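Local coordinates for protein anti-sigma-I factor RsgI2 (Clostridium thermocellum, PDB 4B9P) that probably senses extracellular polysaccharide through this cellulose-binding CBM3 module and so controls release of the sigma factor SigI2 it holds inactive, at residues S63-S68 and I90-S95; I27-T32 and I152-S157; N55-C60 and Y115-A120; S68-T73 and E103-I108. One frame throughout, in Å; residues are numbered along the deposited sequence.

Contact 1 (S63-S68 and I90-S95); sequences SNITSS and IGFTNS
Ser68 and Thr93 mark the closest approach of the two backbones, with Ser68 CA 8.1 Å from Thr93 CA. Segment 63-68 is a crossover loop of the CBM3 beta-sandwich. It leaves strand 56-63 in one sheet and leads to strand 70-81 in the other. Segment 90-95 is the end of strand 84-92 and the loop after it. No direct hydrogen bond joins the two segments. The crossover starts with a type I turn, closed by Thr66 N on Ser63 O at 3.0 Å. The side chain of Ser63 adds an ST turn: its OG accepts from Ile65 N at 3.2 Å, and the bond is nearly straight at 167°. The same OG also bonds Glu106 O, and the amide of Asn64 bonds Glu106 N and Tyr104 O. These bonds tie the turn to strand 104-111. Ile65 sits on the turn with CG1 between the backbone N and the carbonyl carbon (chi1 67°). Its CD1 meets Phe92 CD1 at 4.1 Å, and the two side chains cross at about a right angle. Both also touch Ile70, so this apolar patch continues into the sandwich interior. Farther along, Thr93 CG2 lies 3.7 Å from Ser68 O. One water links the same two residues: it donates to Ser68 O and is also hydrogen-bonded to Thr93 OG1, each at 2.9 Å.

Contact 2 (I27-T32 and I152-S157); sequences IKLINT and ITVYIS
Ile27 meets Ile152, and Leu29 meets Val154, in two apolar contacts between strands of different sheets. Ile27 has chi1 -66°, with CG1 anti to the carbonyl carbon. Its CG1 approaches Ile152 CD1 at 4.2 Å. Ile152 adopts nearly the same shape, and its extended arm carries CD1 across the gap between the sheets. Leu29 behaves differently. The bond from its CA to CB does not aim at segment 152-157, but CG stands anti to the backbone N (chi1 172°) and the branch brings CD1 round to the other sheet. There Leu29 CD1 touches Val154 CG1 at 4.2 Å. Val154 has CG1 anti to its own backbone N (chi1 -175°), and the two side chains pass at a slant.

Each pair is also a closest pair of backbones: Ile27 CA to Ile152 CA is 9.1 Å, and Leu29 CA to Val154 CA is 8.9 Å. The strands run in the same general sense and then separate, and Ile156 makes no contact with segment 27-32. All four touching residues are buried. Leu9, Ala11, Ile44 and Trp162 add to the apolar layer around them. On the other face of strand 152-156, Thr153 OG1 donates to Tyr155 OH at 3.0 Å. The side chain of Ile152 is about 10 Å from that of Asp136, a calcium ligand. Apolar residues from two facing antiparallel sheets, with no hydrogen bonds between them, form the core of a beta-sandwich, here the fold of family 3 carbohydrate-binding modules.

Contact 3 (N55-C60 and Y115-A120); sequences NEIYTC and YALSLA
Asn55 ND2 is held by two acceptors, Tyr124 OH and Asn113 OD1, while it rests against the ring of Tyr115. The nearest ring atom is Tyr115 CD1, 3.5 Å from Asn55 ND2. The amide and ring planes are 48° apart, so the two groups are not stacked. Asn113 OD1 also accepts from Tyr115 N and thus ties the amide to the start of the short helix.

Asn55 comes just before strand 56-63, and segment 115-120 holds most of the short, weakly bonded helix 114-117 and the loop after it. The second part of the contact is apolar. Leu117 CD2 meets Ile57 CG1 at 4.1 Å and Thr59 CG2 at 4.3 Å. Ile57 and Leu117 slide past each other in opposite directions.

The helix end is closed locally. Ser118 OG donates to Tyr115 O at 3.0 Å, from 53° above the carbonyl plane. Leu119 N reaches Ala116 O at 3.3 Å, and Leu119 leaves the helix with positive phi. The two segments share no hydrogen bond. Polar bridges run through Asn113 and through Arg110, which bonds Leu117 O by its side chain and Thr59 by its backbone. The helix is therefore held by the apolar packing of Leu117, by these indirect bridges and by the Asn55-Ser114 backbone bond, while the two bonds to Asn55 ND2 probably fix the amide beside the tyrosine.

Contact 4 (S68-T73 and E103-I108); sequences SKITGT and EYVEII
Ile70 and Ile107 meet as branched aliphatic chains, and no ring of the two segments takes part. The one ring in the two segments, Tyr104, is well away from Ile70. Glu106 CB lies at its edge, in plane, and Lys28 makes a cation-pi interaction with it. The contact belongs to the core of the CBM3 beta-sandwich. Strand 70-81 is an outer strand of one sheet, and strand 104-111 lies within the other. No hydrogen bond crosses here.

Ile70 and Ile107 reach toward each other, tip to tip. Ile70 CD1 is 3.9 Å from Ile107 CD1 and 4.1 Å from Ile107 CG1. In Ile70, CG1 is anti to the carbonyl carbon and a second bend (chi2 -55°) folds CD1 back. In Ile107 the chain is extended instead (chi2 175°). A bent arm thus meets a straight one. Val105 adds a looser contact, with its CG1 4.4 Å from Ile70 CD1. Val105 has two conformers, so this approach carries less weight.

The backbones are closest at the same pair, with Ile70 CA 8.1 Å from Ile107 CA. Phe92 of strand 84-92 touches Ile70, Val105 and Ile107. Ser63 packs on Ile70 and Val105, and Tyr58 on Ile107. The two isoleucines also meet through their second branches. Each CG2 is anti to its own backbone N, and Ile70 CG2 lies 4.1 Å from Ile107 CG2.

Overall arrangement
Contacts 1, 2 and 4 join the two sheets of the sandwich, while contact 3 packs a short helix on strand 56-63. Contacts 1 and 4 nearly coincide, with centres 4 Å apart. They share Ser68, and Phe92 CE1 touches Ile70 CD1 at 3.5 Å. Contact 2 is 11 Å from contact 4, centre to centre. Neighbouring strands 25-31 and 104-111 connect them through backbone bonds. Contact 3 lies farther out, its centre 25 Å from that of contact 2. Tyr58 reaches inward from it, with OH 3.7 Å from Ile107 CG2. Contacts 1, 3 and 4 lie away from the metal sites. The side chain of Ile152 in contact 2 is about 10 Å from that of calcium ligand Asp136.

Contact 1 (S63-S68 and I90-S95)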
loop_
_atom_site.group_PDB
_atom_site.type_symbol
_atom_site.label_atom_id
_atom_site.label_comp_id
_atom_site.label_asym_id
_atom_site.label_seq_id
_atom_site.Cartn_x
_atom_site.Cartn_y
_atom_site.Cartn_z
ATOM N N SER A 63 12.741 0.332 1.736
ATOM C CA SER A 63 12.506 0.379 0.287
ATOM C C SER A 63 13.850 0.267 -0.371
ATOM O O SER A 63 14.860 0.671 0.223
ATOM C CB SER A 63 11.870 1.703 -0.078
ATOM O OG SER A 63 11.749 1.820 -1.474
ATOM N N ASN A 64 13.898 -0.244 -1.605
ATOM C CA ASN A 64 15.150 -0.256 -2.351
ATOM C C ASN A 64 15.629 1.150 -2.705
ATOM O O ASN A 64 16.814 1.308 -3.023
ATOM C CB ASN A 64 15.038 -1.140 -3.609
ATOM C CG ASN A 64 14.060 -0.605 -4.640
ATOM O OD1 ASN A 64 13.023 -0.064 -4.298
ATOM N ND2 ASN A 64 14.393 -0.748 -5.902
ATOM N N ILE A 65 14.770 2.179 -2.596
ATOM C CA ILE A 65 15.225 3.573 -2.785
ATOM C C ILE A 65 15.412 4.308 -1.467
ATOM O O ILE A 65 15.738 5.493 -1.458
ATOM C CB ILE A 65 14.334 4.369 -3.754
ATOM C CG1 ILE A 65 12.931 4.613 -3.194
ATOM C CG2 ILE A 65 14.279 3.646 -5.099
ATOM C CD1 ILE A 65 12.082 5.556 -4.056
ATOM N N THR A 66 15.286 3.544 -0.383
ATOM C CA THR A 66 15.325 3.978 1.031
ATOM C C THR A 66 14.031 4.637 1.477
ATOM O O THR A 66 13.367 5.352 0.723
ATOM C CB THR A 66 16.571 4.794 1.457
ATOM O OG1 THR A 66 16.463 6.168 1.018
ATOM C CG2 THR A 66 17.877 4.126 0.971
ATOM N N SER A 67 13.699 4.413 2.741
ATOM C CA SER A 67 12.395 4.813 3.248
ATOM C C SER A 67 12.190 6.325 3.286
ATOM O O SER A 67 11.045 6.783 3.255
ATOM C CB SER A 67 12.173 4.175 4.619
ATOM O OG SER A 67 13.119 4.694 5.514
ATOM N N SER A 68 13.270 7.095 3.313
ATOM C CA SER A 68 13.128 8.530 3.357
ATOM C C SER A 68 12.563 9.110 2.078
ATOM O O SER A 68 12.153 10.251 2.090
ATOM C CB SER A 68 14.454 9.214 3.733
ATOM O OG SER A 68 15.524 8.634 3.000
ATOM N N ILE A 90 0.344 5.368 -0.576
ATOM C CA ILE A 90 1.792 5.408 -0.587
ATOM C C ILE A 90 2.189 6.310 -1.738
ATOM O O ILE A 90 1.644 6.224 -2.838
ATOM C CB ILE A 90 2.342 3.995 -0.794
ATOM C CG1 ILE A 90 2.060 3.160 0.439
ATOM C CG2 ILE A 90 3.865 4.033 -1.073
ATOM C CD1 ILE A 90 2.459 1.679 0.296
ATOM N N GLY A 91 3.096 7.224 -1.469
ATOM C CA GLY A 91 3.582 8.125 -2.485
ATOM C C GLY A 91 5.073 8.282 -2.325
ATOM O O GLY A 91 5.734 7.513 -1.602
ATOM N N PHE A 92 5.603 9.291 -3.015
ATOM C CA PHE A 92 7.042 9.476 -3.088
ATOM C C PHE A 92 7.337 10.944 -2.919
ATOM O O PHE A 92 6.550 11.809 -3.328
ATOM C CB PHE A 92 7.514 8.996 -4.459
ATOM C CG PHE A 92 7.224 7.547 -4.685
ATOM C CD1 PHE A 92 8.113 6.584 -4.278
ATOM C CD2 PHE A 92 6.013 7.150 -5.241
ATOM C CE1 PHE A 92 7.816 5.245 -4.439
ATOM C CE2 PHE A 92 5.733 5.806 -5.399
ATOM C CZ PHE A 92 6.623 4.878 -4.994
ATOM N N THR A 93 8.498 11.262 -2.363
ATOM C CA THR A 93 8.821 12.673 -2.142
ATOM C C THR A 93 9.201 13.353 -3.453
ATOM O O THR A 93 9.497 12.701 -4.470
ATOM C CB THR A 93 9.963 12.830 -1.172
ATOM O OG1 THR A 93 11.105 12.183 -1.757
ATOM C CG2 THR A 93 9.610 12.236 0.196
ATOM N N ASN A 94 9.217 14.680 -3.415
ATOM C CA ASN A 94 9.479 15.482 -4.591
ATOM C C ASN A 94 10.857 15.137 -5.152
ATOM O O ASN A 94 11.078 15.241 -6.354
ATOM C CB ASN A 94 9.382 16.962 -4.221
ATOM C CG ASN A 94 9.368 17.841 -5.416
ATOM O OD1 ASN A 94 8.592 17.609 -6.343
ATOM N ND2 ASN A 94 10.242 18.851 -5.437
ATOM N N SER A 95 11.789 14.752 -4.278
ATOM C CA SER A 95 13.159 14.440 -4.653
ATOM C C SER A 95 13.414 12.922 -4.825
ATOM O O SER A 95 14.557 12.485 -4.910
ATOM C CB SER A 95 14.088 15.078 -3.636
ATOM O OG SER A 95 14.179 16.504 -3.833
HETATM O O HOH W 1 13.072 12.285 0.303
#

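Contact 2 (I27-T32 and I152-S157)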
loop_
_atom_site.group_PDB
_atom_site.type_symbol
_atom_site.label_atom_id
_atom_site.label_comp_id
_atom_site.label_asym_id
_atom_site.label_seq_id
_atom_site.Cartn_x
_atom_site.Cartn_y
_atom_site.Cartn_z
ATOM N N ILE A 27 4.910 -4.250 -1.689
ATOM C CA ILE A 27 4.535 -3.816 -3.019
ATOM C C ILE A 27 5.774 -3.595 -3.865
ATOM O O ILE A 27 6.784 -3.092 -3.380
ATOM C CB ILE A 27 3.700 -2.523 -2.885
ATOM C CG1 ILE A 27 2.358 -2.835 -2.160
ATOM C CG2 ILE A 27 3.432 -1.892 -4.205
ATOM C CD1 ILE A 27 1.594 -1.589 -1.638
ATOM N N LYS A 28 5.677 -3.958 -5.137
ATOM C CA LYS A 28 6.736 -3.727 -6.108
ATOM C C LYS A 28 6.086 -3.055 -7.315
ATOM O O LYS A 28 5.191 -3.651 -7.945
ATOM C CB LYS A 28 7.411 -5.039 -6.474
ATOM C CG LYS A 28 8.585 -4.954 -7.387
ATOM C CD LYS A 28 9.295 -6.328 -7.481
ATOM C CE LYS A 28 10.362 -6.333 -8.533
ATOM N NZ LYS A 28 10.995 -7.667 -8.760
ATOM N N LEU A 29 6.492 -1.829 -7.594
ATOM C CA LEU A 29 5.983 -1.086 -8.733
ATOM C C LEU A 29 7.025 -1.099 -9.817
ATOM O O LEU A 29 8.167 -0.660 -9.582
ATOM C CB LEU A 29 5.759 0.359 -8.332
ATOM C CG LEU A 29 5.407 1.364 -9.416
ATOM C CD1 LEU A 29 4.042 1.055 -9.998
ATOM C CD2 LEU A 29 5.483 2.798 -8.876
ATOM N N ILE A 30 6.652 -1.598 -10.979
ATOM C CA ILE A 30 7.603 -1.799 -12.069
ATOM C C ILE A 30 7.216 -0.965 -13.270
ATOM O O ILE A 30 6.056 -0.963 -13.681
ATOM C CB ILE A 30 7.697 -3.287 -12.514
ATOM C CG1 ILE A 30 7.961 -4.171 -11.289
ATOM C CG2 ILE A 30 8.757 -3.456 -13.594
ATOM C CD1 ILE A 30 7.088 -5.397 -11.266
ATOM N N ASN A 31 8.185 -0.258 -13.844
ATOM C CA ASN A 31 7.928 0.471 -15.062
ATOM C C ASN A 31 8.145 -0.484 -16.243
ATOM O O ASN A 31 9.276 -0.867 -16.566
ATOM C CB ASN A 31 8.863 1.674 -15.143
ATOM C CG ASN A 31 8.553 2.580 -16.338
ATOM O OD1 ASN A 31 7.889 2.137 -17.290
ATOM N ND2 ASN A 31 9.020 3.823 -16.299
ATOM N N THR A 32 7.056 -0.862 -16.892
ATOM C CA THR A 32 7.145 -1.826 -17.985
ATOM C C THR A 32 6.954 -1.160 -19.348
ATOM O O THR A 32 7.064 -1.845 -20.362
ATOM C CB THR A 32 6.139 -2.978 -17.813
ATOM O OG1 THR A 32 4.833 -2.408 -17.748
ATOM C CG2 THR A 32 6.381 -3.770 -16.545
ATOM N N ILE A 152 -4.869 -3.516 -5.819
ATOM C CA ILE A 152 -4.173 -2.323 -5.346
ATOM C C ILE A 152 -4.109 -1.392 -6.554
ATOM O O ILE A 152 -3.781 -1.824 -7.656
ATOM C CB ILE A 152 -2.757 -2.675 -4.832
ATOM C CG1 ILE A 152 -2.895 -3.418 -3.486
ATOM C CG2 ILE A 152 -1.869 -1.419 -4.716
ATOM C CD1 ILE A 152 -1.573 -4.057 -3.047
ATOM N N THR A 153 -4.472 -0.119 -6.378
ATOM C CA THR A 153 -4.517 0.767 -7.546
ATOM C C THR A 153 -3.319 1.693 -7.570
ATOM O O THR A 153 -2.697 1.966 -6.542
ATOM C CB THR A 153 -5.798 1.624 -7.543
ATOM O OG1 THR A 153 -5.918 2.262 -6.264
ATOM C CG2 THR A 153 -7.032 0.765 -7.810
ATOM N N VAL A 154 -2.982 2.169 -8.767
ATOM C CA VAL A 154 -1.852 3.084 -8.946
ATOM C C VAL A 154 -2.281 4.204 -9.878
ATOM O O VAL A 154 -2.895 3.937 -10.923
ATOM C CB VAL A 154 -0.585 2.393 -9.535
ATOM C CG1 VAL A 154 0.585 3.381 -9.577
ATOM C CG2 VAL A 154 -0.216 1.129 -8.763
ATOM N N TYR A 155 -1.990 5.433 -9.461
ATOM C CA TYR A 155 -2.334 6.636 -10.225
ATOM C C TYR A 155 -1.056 7.384 -10.572
ATOM O O TYR A 155 -0.128 7.454 -9.759
ATOM C CB TYR A 155 -3.206 7.585 -9.395
ATOM C CG TYR A 155 -4.368 6.851 -8.821
ATOM C CD1 TYR A 155 -4.210 6.101 -7.661
ATOM C CD2 TYR A 155 -5.611 6.882 -9.424
ATOM C CE1 TYR A 155 -5.244 5.401 -7.102
ATOM C CE2 TYR A 155 -6.698 6.143 -8.839
ATOM C CZ TYR A 155 -6.479 5.405 -7.670
ATOM O OH TYR A 155 -7.465 4.660 -7.042
ATOM N N ILE A 156 -0.985 7.937 -11.784
ATOM C CA ILE A 156 0.104 8.808 -12.159
ATOM C C ILE A 156 -0.546 10.147 -12.495
ATOM O O ILE A 156 -1.378 10.231 -13.416
ATOM C CB ILE A 156 0.848 8.273 -13.367
ATOM C CG1 ILE A 156 1.277 6.816 -13.138
ATOM C CG2 ILE A 156 2.037 9.123 -13.661
ATOM C CD1 ILE A 156 2.078 6.171 -14.298
ATOM N N SER A 157 -0.145 11.194 -11.777
ATOM C CA SER A 157 -0.707 12.523 -11.979
ATOM C C SER A 157 -2.236 12.494 -11.939
ATOM O O SER A 157 -2.905 13.197 -12.721
ATOM C CB SER A 157 -0.210 13.136 -13.288
ATOM O OG SER A 157 1.188 13.280 -13.223
#

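Contact 3 (N55-C60 and Y115-A120)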
loop_
_atom_site.group_PDB
_atom_site.type_symbol
_atom_site.label_atom_id
_atom_site.label_comp_id
_atom_site.label_asym_id
_atom_site.label_seq_id
_atom_site.Cartn_x
_atom_site.Cartn_y
_atom_site.Cartn_z
ATOM N N ASN A 55 -5.700 4.953 16.373
ATOM C CA ASN A 55 -4.289 5.383 16.338
ATOM C C ASN A 55 -3.570 4.847 15.107
ATOM O O ASN A 55 -2.373 4.530 15.179
ATOM C CB ASN A 55 -3.496 4.937 17.571
ATOM C CG ASN A 55 -4.153 5.265 18.879
ATOM O OD1 ASN A 55 -4.719 6.347 19.074
ATOM N ND2 ASN A 55 -4.024 4.353 19.837
ATOM N N GLU A 56 -4.267 4.728 13.986
ATOM C CA GLU A 56 -3.635 4.071 12.837
ATOM C C GLU A 56 -2.523 4.944 12.261
ATOM O O GLU A 56 -2.756 6.098 11.939
ATOM C CB GLU A 56 -4.661 3.806 11.774
ATOM C CG GLU A 56 -5.740 2.829 12.154
ATOM C CD GLU A 56 -6.620 2.599 10.943
ATOM O OE1 GLU A 56 -7.561 3.414 10.727
ATOM O OE2 GLU A 56 -6.331 1.694 10.117
ATOM N N ILE A 57 -1.333 4.363 12.089
ATOM C CA ILE A 57 -0.198 5.051 11.494
ATOM C C ILE A 57 0.391 4.162 10.413
ATOM O O ILE A 57 0.183 2.935 10.389
ATOM C CB ILE A 57 0.882 5.409 12.561
ATOM C CG1 ILE A 57 1.482 4.143 13.175
ATOM C CG2 ILE A 57 0.310 6.386 13.610
ATOM C CD1 ILE A 57 2.778 4.413 13.934
ATOM N N TYR A 58 1.143 4.788 9.530
ATOM C CA TYR A 58 1.872 4.120 8.480
ATOM C C TYR A 58 3.365 4.226 8.777
ATOM O O TYR A 58 3.857 5.308 9.142
ATOM C CB TYR A 58 1.615 4.864 7.131
ATOM C CG TYR A 58 2.519 4.358 6.031
ATOM C CD1 TYR A 58 2.162 3.247 5.299
ATOM C CD2 TYR A 58 3.777 4.939 5.807
ATOM C CE1 TYR A 58 3.003 2.724 4.304
ATOM C CE2 TYR A 58 4.617 4.445 4.834
ATOM C CZ TYR A 58 4.247 3.320 4.120
ATOM O OH TYR A 58 5.107 2.787 3.202
ATOM N N THR A 59 4.103 3.140 8.555
ATOM C CA THR A 59 5.530 3.252 8.518
ATOM C C THR A 59 6.094 2.441 7.344
ATOM O O THR A 59 5.586 1.368 7.008
ATOM C CB THR A 59 6.184 2.872 9.846
ATOM O OG1 THR A 59 7.583 3.219 9.827
ATOM C CG2 THR A 59 6.005 1.422 10.130
ATOM N N CYS A 60 7.157 2.961 6.714
ATOM C CA CYS A 60 7.899 2.212 5.713
ATOM C C CYS A 60 9.146 1.652 6.375
ATOM O O CYS A 60 10.022 2.402 6.783
ATOM C CB CYS A 60 8.280 3.119 4.535
ATOM S SG CYS A 60 9.334 2.300 3.343
ATOM N N TYR A 115 0.441 2.006 19.054
ATOM C CA TYR A 115 0.871 1.256 20.238
ATOM C C TYR A 115 1.163 -0.206 19.916
ATOM O O TYR A 115 1.910 -0.860 20.628
ATOM C CB TYR A 115 -0.166 1.358 21.363
ATOM C CG TYR A 115 -0.223 2.713 22.018
ATOM C CD1 TYR A 115 -0.931 3.772 21.419
ATOM C CD2 TYR A 115 0.431 2.936 23.226
ATOM C CE1 TYR A 115 -0.995 5.004 22.024
ATOM C CE2 TYR A 115 0.364 4.174 23.815
ATOM C CZ TYR A 115 -0.351 5.205 23.225
ATOM O OH TYR A 115 -0.405 6.429 23.834
ATOM N N ALA A 116 0.564 -0.746 18.874
ATOM C CA ALA A 116 0.850 -2.099 18.437
ATOM C C ALA A 116 2.113 -2.187 17.621
ATOM O O ALA A 116 2.789 -3.199 17.650
ATOM C CB ALA A 116 -0.318 -2.641 17.641
ATOM N N LEU A 117 2.459 -1.114 16.930
ATOM C CA LEU A 117 3.578 -1.184 16.006
ATOM C C LEU A 117 4.914 -1.077 16.743
ATOM O O LEU A 117 5.972 -1.345 16.189
ATOM C CB LEU A 117 3.436 -0.145 14.907
ATOM C CG LEU A 117 2.723 -0.722 13.666
ATOM C CD1 LEU A 117 1.338 -1.297 13.960
ATOM C CD2 LEU A 117 2.676 0.315 12.553
ATOM N N SER A 118 4.845 -0.695 18.012
ATOM C CA SER A 118 6.032 -0.610 18.830
ATOM C C SER A 118 6.466 -1.953 19.443
ATOM O O SER A 118 7.526 -2.032 20.073
ATOM C CB SER A 118 5.835 0.469 19.895
ATOM O OG SER A 118 4.777 0.166 20.780
ATOM N N LEU A 119 5.661 -2.995 19.224
ATOM C CA LEU A 119 5.921 -4.363 19.723
ATOM C C LEU A 119 5.931 -4.438 21.242
ATOM O O LEU A 119 6.638 -5.257 21.857
ATOM C CB LEU A 119 7.221 -4.941 19.183
ATOM C CG LEU A 119 7.297 -4.934 17.659
ATOM C CD1 LEU A 119 8.477 -5.784 17.290
ATOM C CD2 LEU A 119 6.010 -5.442 16.989
ATOM N N ALA A 120 5.152 -3.550 21.838
ATOM C CA ALA A 120 4.884 -3.603 23.253
ATOM C C ALA A 120 3.397 -3.864 23.348
ATOM O O ALA A 120 2.684 -3.817 22.338
ATOM C CB ALA A 120 5.270 -2.287 23.922
#

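Contact 4 (S68-T73 and E103-I108)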
loop_
_atom_site.group_PDB
_atom_site.type_symbol
_atom_site.label_atom_id
_atom_site.label_comp_id
_atom_site.label_asym_id
_atom_site.label_seq_id
_atom_site.Cartn_x
_atom_site.Cartn_y
_atom_site.Cartn_z
ATOM N N SER A 68 13.270 7.095 3.313
ATOM C CA SER A 68 13.128 8.530 3.357
ATOM C C SER A 68 12.563 9.110 2.078
ATOM O O SER A 68 12.153 10.251 2.090
ATOM C CB SER A 68 14.454 9.214 3.733
ATOM O OG SER A 68 15.524 8.634 3.000
ATOM N N LYS A 69 12.520 8.334 1.007
ATOM C CA LYS A 69 11.908 8.774 -0.258
ATOM C C LYS A 69 10.434 8.377 -0.401
ATOM O O LYS A 69 9.784 8.724 -1.388
ATOM C CB LYS A 69 12.740 8.281 -1.494
ATOM C CG LYS A 69 14.118 8.938 -1.512
ATOM C CD LYS A 69 14.952 8.444 -2.673
ATOM C CE LYS A 69 16.333 9.105 -2.604
ATOM N NZ LYS A 69 17.145 8.791 -3.781
ATOM N N ILE A 70 9.924 7.634 0.587
ATOM C CA ILE A 70 8.572 7.100 0.571
ATOM C C ILE A 70 7.698 7.911 1.508
ATOM O O ILE A 70 8.155 8.283 2.594
ATOM C CB ILE A 70 8.579 5.594 1.063
ATOM C CG1 ILE A 70 9.549 4.736 0.241
ATOM C CG2 ILE A 70 7.158 5.078 0.992
ATOM C CD1 ILE A 70 9.316 4.779 -1.289
ATOM N N THR A 71 6.458 8.152 1.096
ATOM C CA THR A 71 5.452 8.740 1.977
ATOM C C THR A 71 4.294 7.739 2.133
ATOM O O THR A 71 4.029 6.962 1.223
ATOM C CB THR A 71 4.904 10.078 1.425
ATOM O OG1 THR A 71 4.120 9.847 0.256
ATOM C CG2 THR A 71 6.045 10.996 1.031
ATOM N N GLY A 72 3.618 7.759 3.272
ATOM C CA GLY A 72 2.423 6.959 3.414
ATOM C C GLY A 72 1.458 7.681 4.308
ATOM O O GLY A 72 1.870 8.275 5.317
ATOM N N THR A 73 0.175 7.585 3.978
ATOM C CA THR A 73 -0.862 8.242 4.732
ATOM C C THR A 73 -2.005 7.255 4.874
ATOM O O THR A 73 -2.303 6.508 3.940
ATOM C CB THR A 73 -1.374 9.484 3.952
ATOM O OG1 THR A 73 -0.268 10.242 3.431
ATOM C CG2 THR A 73 -2.301 10.361 4.838
ATOM N N GLU A 103 12.947 -0.287 -14.481
ATOM C CA GLU A 103 13.292 -0.152 -13.077
ATOM C C GLU A 103 12.077 -0.397 -12.218
ATOM O O GLU A 103 10.947 -0.357 -12.693
ATOM C CB GLU A 103 13.879 1.236 -12.790
ATOM C CG GLU A 103 15.174 1.476 -13.538
ATOM C CD GLU A 103 15.863 2.756 -13.118
ATOM O OE1 GLU A 103 15.144 3.747 -12.759
ATOM O OE2 GLU A 103 17.119 2.762 -13.168
ATOM N N TYR A 104 12.326 -0.628 -10.934
ATOM C CA TYR A 104 11.236 -0.854 -10.003
ATOM C C TYR A 104 11.503 -0.236 -8.658
ATOM O O TYR A 104 12.666 0.010 -8.286
ATOM C CB TYR A 104 10.947 -2.365 -9.855
ATOM C CG TYR A 104 11.990 -3.071 -9.049
ATOM C CD1 TYR A 104 11.885 -3.185 -7.669
ATOM C CD2 TYR A 104 13.094 -3.627 -9.667
ATOM C CE1 TYR A 104 12.849 -3.814 -6.924
ATOM C CE2 TYR A 104 14.061 -4.277 -8.938
ATOM C CZ TYR A 104 13.935 -4.370 -7.568
ATOM O OH TYR A 104 14.906 -5.027 -6.858
ATOM N N VAL A 105 10.425 -0.008 -7.919
ATOM C CA VAL A 105 10.532 0.334 -6.506
ATOM C C VAL A 105 9.832 -0.744 -5.700
ATOM O O VAL A 105 8.721 -1.176 -6.048
ATOM C CB VAL A 105 9.909 1.721 -6.160
ATOM C CG1 VAL A 105 10.027 1.991 -4.633
ATOM C CG2 VAL A 105 10.604 2.795 -6.954
ATOM N N GLU A 106 10.489 -1.170 -4.631
ATOM C CA GLU A 106 9.917 -2.130 -3.693
ATOM C C GLU A 106 9.730 -1.414 -2.353
ATOM O O GLU A 106 10.634 -0.716 -1.894
ATOM C CB GLU A 106 10.855 -3.328 -3.542
ATOM C CG GLU A 106 10.295 -4.418 -2.638
ATOM C CD GLU A 106 11.211 -5.637 -2.530
ATOM O OE1 GLU A 106 12.190 -5.723 -3.321
ATOM O OE2 GLU A 106 10.954 -6.498 -1.658
ATOM N N ILE A 107 8.556 -1.603 -1.746
ATOM C CA ILE A 107 8.194 -0.909 -0.517
ATOM C C ILE A 107 7.655 -1.921 0.462
ATOM O O ILE A 107 6.669 -2.609 0.160
ATOM C CB ILE A 107 7.139 0.185 -0.767
ATOM C CG1 ILE A 107 7.634 1.116 -1.871
ATOM C CG2 ILE A 107 6.863 0.965 0.529
ATOM C CD1 ILE A 107 6.672 2.124 -2.284
ATOM N N ILE A 108 8.268 -1.982 1.644
ATOM C CA ILE A 108 7.825 -2.847 2.734
ATOM C C ILE A 108 7.194 -1.931 3.778
ATOM O O ILE A 108 7.887 -1.053 4.288
ATOM C CB ILE A 108 9.037 -3.609 3.319
ATOM C CG1 ILE A 108 9.628 -4.572 2.279
ATOM C CG2 ILE A 108 8.629 -4.361 4.585
ATOM C CD1 ILE A 108 10.746 -5.405 2.780
#